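Local structure of probable L,D-transpeptidase 3 (Mycobacterium tuberculosis, 6D4K) at residues F49-T54 with W80-D84. The protein is a probable L,D-transpeptidase of the mycobacterial cell wall that may carry out as yet unknown cross-linking reactions and may attach proteins to peptidoglycan. Residues are numbered along the deposited sequence; the frame is centred on the assembly and turned at random.
Sequences FSAPIT and WLDND
Two backbone hydrogen bonds and a small apolar cluster join Phe49 and Ile53, at the end of strand 45-49 and in the loop after it, to Trp80, Asn83 and Asp84, at the end of strand 76-80 and in the turn to strand 85-90. The amide N of Phe49 gives a nearly straight bond to Asp84 O (2.7 Å), and that of Ile53 reaches Asn83 O at 2.8 Å, approaching from above the carbonyl plane. Beyond the Ile53 bond, Pro52 CB meets Asn83 CB at 3.7 Å. Beneath the backbone pairing, the Phe49 and Trp80 rings lie almost parallel (8°) but slid far apart, touching through Phe49 CE2 and Trp80 CH2 (3.5 Å). Ile53 bridges them: its extended chain (chi2 164°) sets CD1 over the centre of the Phe49 ring, 3.7 Å above the plane, and against the indole edge at Trp80 CH2 (3.8 Å). Ala62 of helix 59-65 packs on Ile53 and Trp80, while Glu63 accepts a hydrogen bond from Trp80 NE1. A water spans the two segments, 2.6 Å from Asp84 OD1 and a longer 3.3 Å from Phe49 O. Leu81 and Asp82 fit a classic beta bulge against the start of strand 85-90, and the whole closes one end of the antiparallel four-stranded sheet in the bacterial Ig-like domain, away from the catalytic centre.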
ATOM      1  N   PHE A  49       2.598  21.995   4.100  1.00 18.34           N
ATOM      2  CA  PHE A  49       2.979  23.355   4.452  1.00 18.59           C
ATOM      3  C   PHE A  49       2.158  24.387   3.685  1.00 18.24           C
ATOM      4  O   PHE A  49       1.698  24.140   2.569  1.00 19.23           O
ATOM      5  CB  PHE A  49       4.469  23.585   4.193  1.00 18.50           C
ATOM      6  CG  PHE A  49       5.359  22.780   5.089  1.00 17.36           C
ATOM      7  CD1 PHE A  49       5.655  23.242   6.360  1.00 18.13           C
ATOM      8  CD2 PHE A  49       5.890  21.576   4.665  1.00 16.49           C
ATOM      9  CE1 PHE A  49       6.493  22.519   7.210  1.00 19.46           C
ATOM     10  CE2 PHE A  49       6.722  20.820   5.515  1.00 18.28           C
ATOM     11  CZ  PHE A  49       7.026  21.306   6.780  1.00 18.54           C
ATOM     12  N   SER A  50       1.981  25.563   4.290  0.66 18.07           N
ATOM     13  CA  SER A  50       1.197  26.606   3.629  0.66 20.11           C
ATOM     14  C   SER A  50       1.892  27.129   2.381  0.66 18.50           C
ATOM     15  O   SER A  50       1.219  27.592   1.459  0.66 18.26           O
ATOM     16  CB  SER A  50       0.865  27.739   4.604  0.66 24.13           C
ATOM     17  OG  SER A  50      -0.061  27.292   5.573  0.66 28.72           O
ATOM     18  N   ALA A  51       3.220  27.055   2.318  1.00 19.21           N
ATOM     19  CA  ALA A  51       3.954  27.490   1.138  1.00 19.56           C
ATOM     20  C   ALA A  51       5.127  26.552   0.871  1.00 20.13           C
ATOM     21  O   ALA A  51       5.656  25.940   1.802  1.00 20.20           O
ATOM     22  CB  ALA A  51       4.487  28.922   1.286  1.00 22.16           C
ATOM     23  N   PRO A  52       5.544  26.430  -0.382  1.00 21.44           N
ATOM     24  CA  PRO A  52       6.687  25.563  -0.698  1.00 21.40           C
ATOM     25  C   PRO A  52       7.951  25.961   0.045  1.00 20.69           C
ATOM     26  O   PRO A  52       8.243  27.142   0.253  1.00 21.29           O
ATOM     27  CB  PRO A  52       6.859  25.755  -2.211  1.00 24.41           C
ATOM     28  CG  PRO A  52       5.497  26.118  -2.687  1.00 27.16           C
ATOM     29  CD  PRO A  52       4.900  26.957  -1.600  1.00 25.13           C
ATOM     30  N   ILE A  53       8.715  24.944   0.436  1.00 19.65           N
ATOM     31  CA  ILE A  53      10.056  25.128   0.962  1.00 20.88           C
ATOM     32  C   ILE A  53      10.990  24.658  -0.137  1.00 29.50           C
ATOM     33  O   ILE A  53      11.289  23.464  -0.256  1.00 34.53           O
ATOM     34  CB  ILE A  53      10.242  24.339   2.267  1.00 19.57           C
ATOM     35  CG1 ILE A  53       9.208  24.796   3.302  1.00 21.28           C
ATOM     36  CG2 ILE A  53      11.650  24.546   2.780  1.00 22.14           C
ATOM     37  CD1 ILE A  53       9.037  23.856   4.461  1.00 22.38           C
ATOM     38  N   THR A  54      11.425  25.591  -0.977  1.00 32.28           N
ATOM     39  CA  THR A  54      12.172  25.209  -2.165  1.00 34.24           C
ATOM     40  C   THR A  54      13.655  25.020  -1.900  1.00 34.82           C
ATOM     41  O   THR A  54      14.335  24.398  -2.720  1.00 41.05           O
ATOM     42  CB  THR A  54      11.953  26.232  -3.280  1.00 39.06           C
ATOM     43  OG1 THR A  54      12.109  27.557  -2.756  1.00 42.24           O
ATOM     44  CG2 THR A  54      10.551  26.081  -3.857  1.00 36.90           C
ATOM     45  N   TRP A  80      10.432  13.851   1.718  1.00 18.66           N
ATOM     46  CA  TRP A  80       9.764  14.975   1.077  1.00 21.34           C
ATOM     47  C   TRP A  80       9.058  14.496  -0.188  1.00 23.55           C
ATOM     48  O   TRP A  80       9.694  13.949  -1.093  1.00 26.36           O
ATOM     49  CB  TRP A  80      10.761  16.107   0.801  1.00 21.49           C
ATOM     50  CG  TRP A  80      11.137  16.779   2.084  1.00 20.97           C
ATOM     51  CD1 TRP A  80      12.049  16.343   2.994  1.00 20.70           C
ATOM     52  CD2 TRP A  80      10.556  17.971   2.626  1.00 18.71           C
ATOM     53  NE1 TRP A  80      12.088  17.199   4.073  1.00 19.85           N
ATOM     54  CE2 TRP A  80      11.183  18.210   3.870  1.00 18.29           C
ATOM     55  CE3 TRP A  80       9.565  18.857   2.179  1.00 19.37           C
ATOM     56  CZ2 TRP A  80      10.852  19.297   4.681  1.00 18.19           C
ATOM     57  CZ3 TRP A  80       9.254  19.954   2.961  1.00 18.28           C
ATOM     58  CH2 TRP A  80       9.879  20.153   4.220  1.00 18.90           C
ATOM     59  N   LEU A  81       7.735  14.674  -0.228  1.00 22.21           N
ATOM     60  CA  LEU A  81       6.939  14.292  -1.392  1.00 24.66           C
ATOM     61  C   LEU A  81       6.808  15.417  -2.411  1.00 27.17           C
ATOM     62  O   LEU A  81       6.629  15.148  -3.605  1.00 30.38           O
ATOM     63  CB  LEU A  81       5.542  13.840  -0.953  1.00 24.46           C
ATOM     64  CG  LEU A  81       5.497  12.732   0.098  1.00 27.33           C
ATOM     65  CD1 LEU A  81       4.075  12.263   0.372  1.00 26.78           C
ATOM     66  CD2 LEU A  81       6.375  11.574  -0.332  1.00 28.58           C
ATOM     67  N   ASP A  82       6.881  16.662  -1.953  1.00 27.91           N
ATOM     68  CA  ASP A  82       6.825  17.858  -2.781  1.00 27.22           C
ATOM     69  C   ASP A  82       7.504  18.952  -1.970  1.00 27.18           C
ATOM     70  O   ASP A  82       7.865  18.739  -0.811  1.00 25.55           O
ATOM     71  CB  ASP A  82       5.370  18.227  -3.107  1.00 31.83           C
ATOM     72  CG  ASP A  82       5.206  18.909  -4.467  1.00 39.44           C
ATOM     73  OD1 ASP A  82       6.168  19.531  -4.979  1.00 39.03           O
ATOM     74  OD2 ASP A  82       4.089  18.825  -5.023  1.00 40.67           O
ATOM     75  N   ASN A  83       7.678  20.130  -2.583  1.00 27.45           N
ATOM     76  CA  ASN A  83       8.279  21.251  -1.861  1.00 26.56           C
ATOM     77  C   ASN A  83       7.463  21.658  -0.654  1.00 22.23           C
ATOM     78  O   ASN A  83       8.000  22.294   0.260  1.00 22.56           O
ATOM     79  CB  ASN A  83       8.421  22.491  -2.750  1.00 31.46           C
ATOM     80  CG  ASN A  83       9.234  22.234  -3.984  1.00 40.88           C
ATOM     81  OD1 ASN A  83      10.364  21.746  -3.908  1.00 44.12           O
ATOM     82  ND2 ASN A  83       8.676  22.584  -5.140  1.00 41.11           N
ATOM     83  N   ASP A  84       6.178  21.308  -0.624  1.00 21.97           N
ATOM     84  CA  ASP A  84       5.301  21.699   0.470  1.00 20.67           C
ATOM     85  C   ASP A  84       4.682  20.518   1.198  1.00 19.04           C
ATOM     86  O   ASP A  84       3.705  20.709   1.937  1.00 20.04           O
ATOM     87  CB  ASP A  84       4.196  22.642  -0.027  1.00 20.83           C
ATOM     88  CG  ASP A  84       3.317  22.011  -1.104  1.00 24.60           C
ATOM     89  OD1 ASP A  84       2.289  22.628  -1.467  1.00 29.44           O
ATOM     90  OD2 ASP A  84       3.645  20.910  -1.594  1.00 25.69           O
TER
HETATM   91  O   HOH W   1       2.157  25.087  -0.512  1.00 23.97           O